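Local coordinates for Lmo0651 protein (Listeria monocytogenes serovar 1/2a, PDB 6EP3), which probably acts as a GntR-family transcription factor that binds DNA, and controls expression of the Agr system and mediates virulence, at residues N28-E33 with E64-V69; T55-V60 with I156-V161; M105-L110 with I141-N146; N184-L189 with K200-M205. All blocks are in the same frame, centred on the assembly; numbering follows the deposited sequence.

In the fold
The four contacts run from the winged-helix DNA-binding part of the GntR family to the helical FCD part. Interaction 1 ties the loop before helix 33-40 to the wing hairpin, and it touches interaction 2 directly, Val60 CG1 lying 3.8 Å from Ala68 CB. Interaction 2 joins the two parts, setting the end of helix 44-56 on helix 147-163. Interactions 3 and 4 lie within the FCD bundle, their centres about 15 Å apart, and meet where Leu110 and Leu107 pack on Tyr187. Interaction 1 is about 41 Å from interaction 3 and 45 Å from interaction 4, centre to centre, across the chain's centre. Segments of interactions 2 and 3 also touch the second subunit.

Interaction 1. Residues N28-E33 with E64-V69; sequences NEHLAE and ENSGAV
Leu31 and His30 meet the strand of Ala68 and Val69 at the base of the wing in the winged helix-turn-helix fold of GntR regulators. The backbones form a single bridge, His30 facing Val69 with their CA atoms 4.5 Å apart. Its one hydrogen bond runs from Leu31 N to Ala68 O (2.9 Å, 160° at the hydrogen), and the same carbonyl oxygen receives a CA-H...O contact from His30. Leu31 CD2 lies 3.2 Å from this Ala68 O and 4.0 Å from Ala68 CB. The His30 and Val69 side chains run alongside each other in one direction. With CG beside the backbone N (chi1 -49°), the imidazole extends along the wing to Ser66, whose CB sits at the ring edge. Further out, backbone bonds of Asn28 and Glu29 with Leu70 continue the attachment of the loop, while Val69 pairs with Ser61 in the other wing strand. Glu33 opens helix 33-40 and forms a salt bridge with Arg44; its OE2 lies near the Ala68 methyl. Beside the bridge, Val69 CG1 packs 3.5 Å from Asn28 C.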
# COMPACT_ATOMS: atom_id res chain seq x y z
N ASN B 28 19.95 0.75 5.76
CA ASN B 28 20.64 1.97 5.35
C ASN B 28 21.96 1.70 4.65
O ASN B 28 22.73 2.64 4.42
CB ASN B 28 20.87 2.92 6.53
CG ASN B 28 19.58 3.28 7.24
OD1 ASN B 28 19.48 3.16 8.46
ND2 ASN B 28 18.59 3.70 6.47
N GLU B 29 22.25 0.46 4.28
CA GLU B 29 23.44 0.14 3.52
C GLU B 29 23.17 0.28 2.03
O GLU B 29 22.11 -0.11 1.54
CB GLU B 29 23.92 -1.28 3.85
CG GLU B 29 24.99 -1.82 2.92
CD GLU B 29 25.35 -3.26 3.21
OE1 GLU B 29 24.73 -3.85 4.13
OE2 GLU B 29 26.24 -3.80 2.53
N HIS B 30 24.14 0.86 1.31
CA HIS B 30 24.04 0.99 -0.13
C HIS B 30 24.35 -0.36 -0.77
O HIS B 30 25.42 -0.94 -0.53
CB HIS B 30 25.00 2.06 -0.64
CG HIS B 30 24.91 3.36 0.11
ND1 HIS B 30 25.48 3.54 1.35
CD2 HIS B 30 24.32 4.53 -0.21
CE1 HIS B 30 25.24 4.77 1.77
NE2 HIS B 30 24.53 5.39 0.84
N LEU B 31 23.43 -0.86 -1.59
CA LEU B 31 23.62 -2.15 -2.24
C LEU B 31 24.74 -2.06 -3.26
O LEU B 31 24.68 -1.25 -4.19
CB LEU B 31 22.32 -2.62 -2.89
CG LEU B 31 21.15 -3.01 -1.98
CD1 LEU B 31 21.66 -3.71 -0.73
CD2 LEU B 31 20.27 -1.82 -1.63
N ALA B 32 25.77 -2.89 -3.09
CA ALA B 32 26.88 -2.95 -4.04
C ALA B 32 26.47 -3.88 -5.18
O ALA B 32 26.79 -5.07 -5.18
CB ALA B 32 28.15 -3.43 -3.35
N GLU B 33 25.77 -3.32 -6.16
CA GLU B 33 25.22 -4.11 -7.25
C GLU B 33 26.31 -4.86 -8.00
O GLU B 33 26.08 -5.98 -8.49
CB GLU B 33 24.42 -3.22 -8.20
CG GLU B 33 23.31 -2.46 -7.50
CD GLU B 33 22.38 -1.75 -8.46
OE1 GLU B 33 22.49 -1.98 -9.68
OE2 GLU B 33 21.53 -0.97 -7.98
N GLU B 64 18.53 9.50 -5.59
CA GLU B 64 19.22 10.13 -6.71
C GLU B 64 20.68 10.44 -6.37
O GLU B 64 21.49 10.61 -7.28
CB GLU B 64 18.49 11.41 -7.13
CG GLU B 64 18.93 11.98 -8.47
CD GLU B 64 19.80 13.22 -8.32
OE1 GLU B 64 19.80 14.07 -9.24
OE2 GLU B 64 20.48 13.35 -7.28
N ASN B 65 21.02 10.49 -5.08
CA ASN B 65 22.33 10.95 -4.65
C ASN B 65 23.28 9.82 -4.24
O ASN B 65 24.44 10.11 -3.94
CB ASN B 65 22.18 11.93 -3.48
CG ASN B 65 21.20 11.44 -2.43
OD1 ASN B 65 20.12 10.94 -2.75
ND2 ASN B 65 21.57 11.57 -1.16
N SER B 66 22.83 8.57 -4.21
CA SER B 66 23.68 7.50 -3.70
C SER B 66 23.62 6.23 -4.53
O SER B 66 24.65 5.62 -4.82
CB SER B 66 23.30 7.18 -2.25
OG SER B 66 21.89 7.22 -2.07
N GLY B 67 22.41 5.82 -4.92
CA GLY B 67 22.18 4.50 -5.45
C GLY B 67 21.00 3.88 -4.73
O GLY B 67 20.14 4.59 -4.20
N ALA B 68 20.94 2.55 -4.74
CA ALA B 68 19.87 1.85 -4.05
C ALA B 68 20.28 1.61 -2.60
O ALA B 68 21.39 1.13 -2.33
CB ALA B 68 19.54 0.52 -4.73
N VAL B 69 19.40 1.96 -1.67
CA VAL B 69 19.63 1.81 -0.24
C VAL B 69 18.58 0.87 0.32
O VAL B 69 17.43 0.86 -0.13
CB VAL B 69 19.60 3.17 0.50
CG1 VAL B 69 20.26 3.05 1.86
CG2 VAL B 69 20.28 4.25 -0.34

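Interaction 2. Residues T55-V60 with I156-V161; sequences TAQGIV and IFFQMV
Gln57 and Gly58 turn the chain at the end of helix 44-56, and this turn meets one side of helix 147-163 at Phe158 and Gln159. A Schellman motif ends the first helix: Gly58 has positive phi (73°), and Gly58 N bonds back to Thr55 O. The closest CA atoms across the contact, those of Gln57 and Gln159, are 8.5 Å apart, so the gap is spanned mostly by side chains. Gln57 CB points at the helix, and its extended chain carries the amide over one face of the Phe158 ring, NE2 standing 3.8 Å above the ring plane toward its rim. The amide is tilted 40° against the ring. It is positioned by a second residue, Tyr13, whose OH is hydrogen-bonded to Gln57 OE1. This is the junction between the GntR-type winged helix and the FCD part. Ile59 CD1 approaches Phe158 in the plane of the ring, 3.8 Å from CE1, so amide and methyl use different aspects of the same aromatic group. Gln159 bends at chi2 (-121°), which brings its NE2 within 3.2 Å of Gln57 O in a weak, strongly bent hydrogen bond. Ile59 runs alongside Gln159 the other way, Ile59 CG1 lying 4.2 Å from Gln159 NE2.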
# COMPACT_ATOMS: atom_id res chain seq x y z
N THR B 55 12.29 -2.63 -4.83
CA THR B 55 11.91 -1.23 -4.67
C THR B 55 10.40 -1.07 -4.77
O THR B 55 9.82 -0.20 -4.11
CB THR B 55 12.61 -0.35 -5.71
OG1 THR B 55 14.02 -0.62 -5.69
CG2 THR B 55 12.40 1.12 -5.39
N ALA B 56 9.74 -1.92 -5.57
CA ALA B 56 8.29 -1.88 -5.66
C ALA B 56 7.62 -2.35 -4.38
O ALA B 56 6.47 -1.99 -4.12
CB ALA B 56 7.81 -2.74 -6.84
N GLN B 57 8.33 -3.13 -3.56
CA GLN B 57 7.79 -3.64 -2.30
C GLN B 57 8.20 -2.79 -1.11
O GLN B 57 7.89 -3.16 0.03
CB GLN B 57 8.24 -5.09 -2.10
CG GLN B 57 7.83 -6.04 -3.22
CD GLN B 57 8.48 -7.40 -3.11
OE1 GLN B 57 9.65 -7.52 -2.73
NE2 GLN B 57 7.73 -8.45 -3.42
N GLY B 58 8.87 -1.67 -1.33
CA GLY B 58 9.29 -0.82 -0.24
C GLY B 58 10.44 -1.35 0.58
O GLY B 58 10.79 -0.75 1.60
N ILE B 59 11.04 -2.47 0.16
CA ILE B 59 12.15 -3.04 0.91
C ILE B 59 13.45 -2.29 0.61
O ILE B 59 14.30 -2.13 1.50
CB ILE B 59 12.27 -4.54 0.59
CG1 ILE B 59 10.95 -5.25 0.91
CG2 ILE B 59 13.44 -5.17 1.34
CD1 ILE B 59 10.94 -6.72 0.56
N VAL B 60 13.61 -1.80 -0.62
CA VAL B 60 14.78 -1.05 -1.02
C VAL B 60 14.32 0.32 -1.50
O VAL B 60 13.28 0.44 -2.15
CB VAL B 60 15.58 -1.79 -2.11
CG1 VAL B 60 16.57 -0.85 -2.80
CG2 VAL B 60 16.28 -3.00 -1.53
N ILE B 156 1.57 -6.20 2.77
CA ILE B 156 1.75 -6.28 4.22
C ILE B 156 1.99 -7.72 4.66
O ILE B 156 2.86 -7.99 5.50
CB ILE B 156 0.52 -5.69 4.94
CG1 ILE B 156 0.49 -4.17 4.80
CG2 ILE B 156 0.52 -6.11 6.40
CD1 ILE B 156 -0.70 -3.56 5.49
N PHE B 157 1.21 -8.66 4.12
CA PHE B 157 1.37 -10.07 4.48
C PHE B 157 2.74 -10.58 4.06
O PHE B 157 3.38 -11.35 4.78
CB PHE B 157 0.27 -10.91 3.82
CG PHE B 157 -1.06 -10.82 4.50
CD1 PHE B 157 -1.15 -10.66 5.87
CD2 PHE B 157 -2.23 -10.92 3.77
CE1 PHE B 157 -2.37 -10.59 6.51
CE2 PHE B 157 -3.47 -10.85 4.40
CZ PHE B 157 -3.53 -10.68 5.77
N PHE B 158 3.20 -10.16 2.88
CA PHE B 158 4.54 -10.52 2.43
C PHE B 158 5.59 -10.05 3.43
O PHE B 158 6.48 -10.82 3.83
CB PHE B 158 4.81 -9.92 1.05
CG PHE B 158 6.19 -10.19 0.53
CD1 PHE B 158 7.23 -9.31 0.76
CD2 PHE B 158 6.44 -11.34 -0.20
CE1 PHE B 158 8.49 -9.57 0.28
CE2 PHE B 158 7.71 -11.61 -0.69
CZ PHE B 158 8.74 -10.72 -0.44
N GLN B 159 5.49 -8.79 3.83
CA GLN B 159 6.47 -8.24 4.76
C GLN B 159 6.43 -8.97 6.10
O GLN B 159 7.47 -9.27 6.68
CB GLN B 159 6.23 -6.74 4.95
CG GLN B 159 6.59 -5.90 3.72
CD GLN B 159 7.64 -4.85 4.02
OE1 GLN B 159 8.38 -4.95 5.00
NE2 GLN B 159 7.72 -3.83 3.16
N MET B 160 5.23 -9.29 6.59
CA MET B 160 5.13 -10.02 7.85
C MET B 160 5.76 -11.40 7.74
O MET B 160 6.62 -11.77 8.55
CB MET B 160 3.67 -10.13 8.29
CG MET B 160 3.22 -8.94 9.11
SD MET B 160 1.58 -9.16 9.81
CE MET B 160 0.67 -9.49 8.33
N VAL B 161 5.39 -12.15 6.70
CA VAL B 161 5.91 -13.50 6.50
C VAL B 161 7.43 -13.49 6.44
O VAL B 161 8.10 -14.38 6.98
CB VAL B 161 5.30 -14.12 5.23
CG1 VAL B 161 6.16 -15.25 4.69
CG2 VAL B 161 3.88 -14.61 5.50

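Interaction 3. Residues M105-L110 with I141-N146; sequences MDLEKL and ISFAEN
Phe143 drives its ring into the start of helix 107-123, where Met105, Leu107 and Leu110 receive it from different directions. Met105 covers one face. Its CB stands 3.8 Å from the Phe143 ring centroid and only 2° off the ring normal, a nearly centred CH-pi contact. The chain then runs across that face toward the rim, leaving SD obliquely placed, 4.6 Å from the centroid of the Phe143 ring, in a Met-aromatic contact. Leu110 comes instead to the ring edge, its CD2 methyl 3.9 Å from Phe143 CE2. With CG anti to N (chi1 -170°), this leucine directs its branch at the aromatic group while also packing on helix 126-142. Leu107 CD2 approaches obliquely, 3.9 Å from Phe143 CZ, and both residues touch Leu190 of helix 173-192. The backbone of Asp106 also lies against the ring, its N 3.5 Å from Phe143 CE1. Asp106 is itself held by a capping bond: its OD2 accepts from Lys109 N (3.0 Å), which approaches from above the carboxylate plane. The side chain of Lys109 passes Ser142 and comes about 3 Å from a bound sulfate, probably from the crystallisation liquor. Ring insertion from the Ser142-Glu145 type I turn, at the C-terminal end of helix 126-142, beside the N-cap of helix 107-123 thus joins two consecutive helices of the all-helical bundle that forms the FCD domain.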
# COMPACT_ATOMS: atom_id res chain seq x y z
N MET B 105 -21.55 -10.84 -0.70
CA MET B 105 -20.29 -11.39 -0.22
C MET B 105 -20.13 -12.83 -0.67
O MET B 105 -21.04 -13.65 -0.49
CB MET B 105 -20.21 -11.30 1.30
CG MET B 105 -20.42 -9.90 1.86
SD MET B 105 -20.50 -9.92 3.66
CE MET B 105 -22.15 -9.28 3.93
N ASP B 106 -18.98 -13.15 -1.27
CA ASP B 106 -18.65 -14.52 -1.66
C ASP B 106 -18.35 -15.32 -0.39
O ASP B 106 -17.20 -15.61 -0.06
CB ASP B 106 -17.47 -14.54 -2.62
CG ASP B 106 -17.43 -15.81 -3.46
OD1 ASP B 106 -17.10 -15.72 -4.66
OD2 ASP B 106 -17.71 -16.90 -2.91
N LEU B 107 -19.42 -15.68 0.33
CA LEU B 107 -19.26 -16.40 1.58
C LEU B 107 -18.85 -17.85 1.36
O LEU B 107 -18.33 -18.48 2.30
CB LEU B 107 -20.55 -16.35 2.39
CG LEU B 107 -20.98 -14.95 2.84
CD1 LEU B 107 -22.27 -15.02 3.62
CD2 LEU B 107 -19.88 -14.31 3.68
N GLU B 108 -19.06 -18.40 0.16
CA GLU B 108 -18.61 -19.76 -0.11
C GLU B 108 -17.10 -19.82 -0.25
O GLU B 108 -16.45 -20.75 0.26
CB GLU B 108 -19.27 -20.28 -1.38
CG GLU B 108 -20.78 -20.40 -1.28
CD GLU B 108 -21.44 -20.44 -2.63
OE1 GLU B 108 -20.76 -20.13 -3.63
OE2 GLU B 108 -22.64 -20.78 -2.70
N LYS B 109 -16.51 -18.82 -0.90
CA LYS B 109 -15.06 -18.72 -0.94
C LYS B 109 -14.49 -18.53 0.46
O LYS B 109 -13.47 -19.12 0.81
CB LYS B 109 -14.64 -17.56 -1.85
CG LYS B 109 -13.18 -17.61 -2.27
CD LYS B 109 -12.85 -16.51 -3.27
CE LYS B 109 -12.99 -15.13 -2.64
NZ LYS B 109 -12.46 -14.04 -3.51
N LEU B 110 -15.16 -17.73 1.29
CA LEU B 110 -14.70 -17.52 2.65
C LEU B 110 -14.75 -18.82 3.45
O LEU B 110 -13.83 -19.13 4.22
CB LEU B 110 -15.54 -16.44 3.33
CG LEU B 110 -15.07 -15.90 4.68
CD1 LEU B 110 -13.86 -14.99 4.49
CD2 LEU B 110 -16.20 -15.15 5.35
N ILE B 141 -11.40 -8.81 3.18
CA ILE B 141 -11.11 -7.48 2.66
C ILE B 141 -11.66 -7.33 1.24
O ILE B 141 -12.17 -6.26 0.87
CB ILE B 141 -9.61 -7.19 2.72
CG1 ILE B 141 -9.15 -7.18 4.17
CG2 ILE B 141 -9.29 -5.86 2.04
CD1 ILE B 141 -7.72 -6.80 4.35
N SER B 142 -11.57 -8.38 0.44
CA SER B 142 -12.10 -8.36 -0.91
C SER B 142 -13.60 -8.16 -0.91
O SER B 142 -14.16 -7.73 -1.93
CB SER B 142 -11.76 -9.65 -1.64
OG SER B 142 -12.74 -10.65 -1.37
N PHE B 143 -14.26 -8.47 0.20
CA PHE B 143 -15.69 -8.15 0.29
C PHE B 143 -15.97 -6.67 0.02
O PHE B 143 -17.11 -6.32 -0.31
CB PHE B 143 -16.25 -8.56 1.65
CG PHE B 143 -16.39 -10.05 1.82
CD1 PHE B 143 -16.24 -10.90 0.74
CD2 PHE B 143 -16.66 -10.60 3.06
CE1 PHE B 143 -16.37 -12.28 0.89
CE2 PHE B 143 -16.80 -11.96 3.22
CZ PHE B 143 -16.65 -12.80 2.13
N ALA B 144 -14.98 -5.79 0.15
CA ALA B 144 -15.17 -4.39 -0.19
C ALA B 144 -15.13 -4.12 -1.68
O ALA B 144 -15.49 -3.02 -2.10
CB ALA B 144 -14.12 -3.51 0.51
N GLU B 145 -14.69 -5.09 -2.49
CA GLU B 145 -14.50 -4.90 -3.93
C GLU B 145 -13.54 -3.74 -4.19
O GLU B 145 -13.84 -2.79 -4.92
CB GLU B 145 -15.83 -4.71 -4.66
CG GLU B 145 -16.65 -6.00 -4.72
CD GLU B 145 -18.12 -5.79 -4.45
OE1 GLU B 145 -18.50 -5.80 -3.26
OE2 GLU B 145 -18.89 -5.62 -5.42
N ASN B 146 -12.35 -3.84 -3.58
CA ASN B 146 -11.31 -2.82 -3.71
C ASN B 146 -9.98 -3.54 -3.91
O ASN B 146 -9.26 -3.85 -2.95
CB ASN B 146 -11.28 -1.90 -2.49
CG ASN B 146 -10.70 -0.55 -2.81
OD1 ASN B 146 -9.79 -0.43 -3.62
ND2 ASN B 146 -11.24 0.49 -2.17

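Interaction 4. Residues N184-L189 with K200-M205; sequences NQIYEL and KTIKSM
Ile186 and Thr201 bury the most surface here, and they face each other where the two helices come nearest, with CA atoms 6.4 Å apart. The two side chains overlap alongside each other, Ile186 CG1 against Thr201 CG2 at 3.7 Å. Thr201 has its methyl anti to the backbone N, which leaves OG1 on the other branch, hydrogen-bonded to Leu197 O one turn earlier in its own helix. This intrahelical bond satisfies the hydroxyl amid apolar neighbours: Leu189 CD1 lies 3.3 Å from Thr201 OG1. Beyond the threonine, the CD1 end of Ile186 reaches between Ile202 and Met205. The Ile186 side chain lies roughly perpendicular to both, its CD1 3.8 Å from Ile202 CG1 and 4.0 Å from Met205 SD. Ile202 is the third main contributor and also packs on Val91 and Ile95, joining this pair of helices to helix 77-101. The segment axes run almost antiparallel, at 168°, with a closest approach of 9.7 Å. Such an arrangement is that of a helical hairpin, the last two helices of the chain, 173-192 and 195-219, packed antiparallel in the FCD part.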
# COMPACT_ATOMS: atom_id res chain seq x y z
N ASN B 184 -14.48 -19.20 11.81
CA ASN B 184 -15.78 -19.82 11.54
C ASN B 184 -16.92 -18.99 12.13
O ASN B 184 -17.99 -18.88 11.52
CB ASN B 184 -15.81 -21.24 12.10
CG ASN B 184 -17.15 -21.90 11.88
OD1 ASN B 184 -17.48 -22.31 10.77
ND2 ASN B 184 -17.94 -22.00 12.94
N GLN B 185 -16.71 -18.42 13.32
CA GLN B 185 -17.73 -17.57 13.92
C GLN B 185 -17.99 -16.34 13.05
O GLN B 185 -19.14 -15.92 12.88
CB GLN B 185 -17.28 -17.13 15.31
CG GLN B 185 -17.76 -18.00 16.46
CD GLN B 185 -17.13 -17.61 17.78
OE1 GLN B 185 -16.75 -16.46 17.99
NE2 GLN B 185 -17.01 -18.58 18.68
N ILE B 186 -16.93 -15.75 12.51
CA ILE B 186 -17.08 -14.60 11.62
C ILE B 186 -17.87 -15.00 10.38
O ILE B 186 -18.80 -14.29 9.96
CB ILE B 186 -15.70 -14.02 11.26
CG1 ILE B 186 -15.10 -13.30 12.48
CG2 ILE B 186 -15.80 -13.07 10.09
CD1 ILE B 186 -13.58 -13.23 12.46
N TYR B 187 -17.50 -16.13 9.77
CA TYR B 187 -18.24 -16.61 8.61
C TYR B 187 -19.72 -16.80 8.93
O TYR B 187 -20.60 -16.41 8.15
CB TYR B 187 -17.65 -17.93 8.10
CG TYR B 187 -18.62 -18.70 7.23
CD1 TYR B 187 -18.80 -18.35 5.90
CD2 TYR B 187 -19.38 -19.75 7.75
CE1 TYR B 187 -19.69 -19.03 5.10
CE2 TYR B 187 -20.28 -20.43 6.95
CZ TYR B 187 -20.43 -20.07 5.63
OH TYR B 187 -21.32 -20.75 4.83
N GLU B 188 -20.01 -17.42 10.08
CA GLU B 188 -21.39 -17.73 10.43
C GLU B 188 -22.19 -16.46 10.70
O GLU B 188 -23.34 -16.34 10.26
CB GLU B 188 -21.44 -18.66 11.64
CG GLU B 188 -21.20 -20.12 11.30
CD GLU B 188 -21.26 -21.02 12.52
OE1 GLU B 188 -21.82 -20.60 13.55
OE2 GLU B 188 -20.76 -22.16 12.43
N LEU B 189 -21.60 -15.50 11.42
CA LEU B 189 -22.31 -14.25 11.67
C LEU B 189 -22.56 -13.51 10.37
O LEU B 189 -23.67 -12.99 10.16
CB LEU B 189 -21.52 -13.39 12.65
CG LEU B 189 -21.41 -13.97 14.06
CD1 LEU B 189 -20.39 -13.19 14.87
CD2 LEU B 189 -22.77 -13.97 14.75
N LYS B 200 -17.48 -7.05 15.68
CA LYS B 200 -16.90 -7.15 17.02
C LYS B 200 -16.12 -8.45 17.20
O LYS B 200 -15.12 -8.47 17.92
CB LYS B 200 -17.98 -6.99 18.08
CG LYS B 200 -18.75 -5.67 17.97
CD LYS B 200 -17.80 -4.48 17.73
CE LYS B 200 -18.23 -3.24 18.49
NZ LYS B 200 -17.25 -2.85 19.55
N THR B 201 -16.52 -9.52 16.51
CA THR B 201 -15.73 -10.74 16.55
C THR B 201 -14.39 -10.55 15.85
O THR B 201 -13.36 -11.04 16.33
CB THR B 201 -16.50 -11.89 15.89
OG1 THR B 201 -17.82 -11.97 16.46
CG2 THR B 201 -15.78 -13.21 16.13
N ILE B 202 -14.39 -9.85 14.72
CA ILE B 202 -13.14 -9.52 14.03
C ILE B 202 -12.23 -8.72 14.96
O ILE B 202 -11.02 -8.98 15.06
CB ILE B 202 -13.44 -8.73 12.74
CG1 ILE B 202 -14.19 -9.60 11.74
CG2 ILE B 202 -12.15 -8.19 12.13
CD1 ILE B 202 -14.71 -8.83 10.55
N LYS B 203 -12.81 -7.73 15.63
CA LYS B 203 -12.03 -6.89 16.54
C LYS B 203 -11.45 -7.72 17.68
O LYS B 203 -10.29 -7.55 18.05
CB LYS B 203 -12.92 -5.76 17.07
CG LYS B 203 -12.30 -4.96 18.20
CD LYS B 203 -13.14 -3.74 18.53
CE LYS B 203 -12.49 -2.89 19.61
NZ LYS B 203 -13.30 -1.68 19.94
N SER B 204 -12.25 -8.64 18.23
CA SER B 204 -11.76 -9.51 19.30
C SER B 204 -10.63 -10.41 18.82
O SER B 204 -9.64 -10.60 19.53
CB SER B 204 -12.92 -10.35 19.85
OG SER B 204 -12.44 -11.40 20.67
N MET B 205 -10.78 -10.97 17.62
CA MET B 205 -9.73 -11.79 17.03
C MET B 205 -8.43 -11.02 16.94
O MET B 205 -7.36 -11.50 17.35
CB MET B 205 -10.16 -12.28 15.65
CG MET B 205 -9.23 -13.30 15.01
SD MET B 205 -9.68 -13.71 13.30
CE MET B 205 -9.43 -12.12 12.51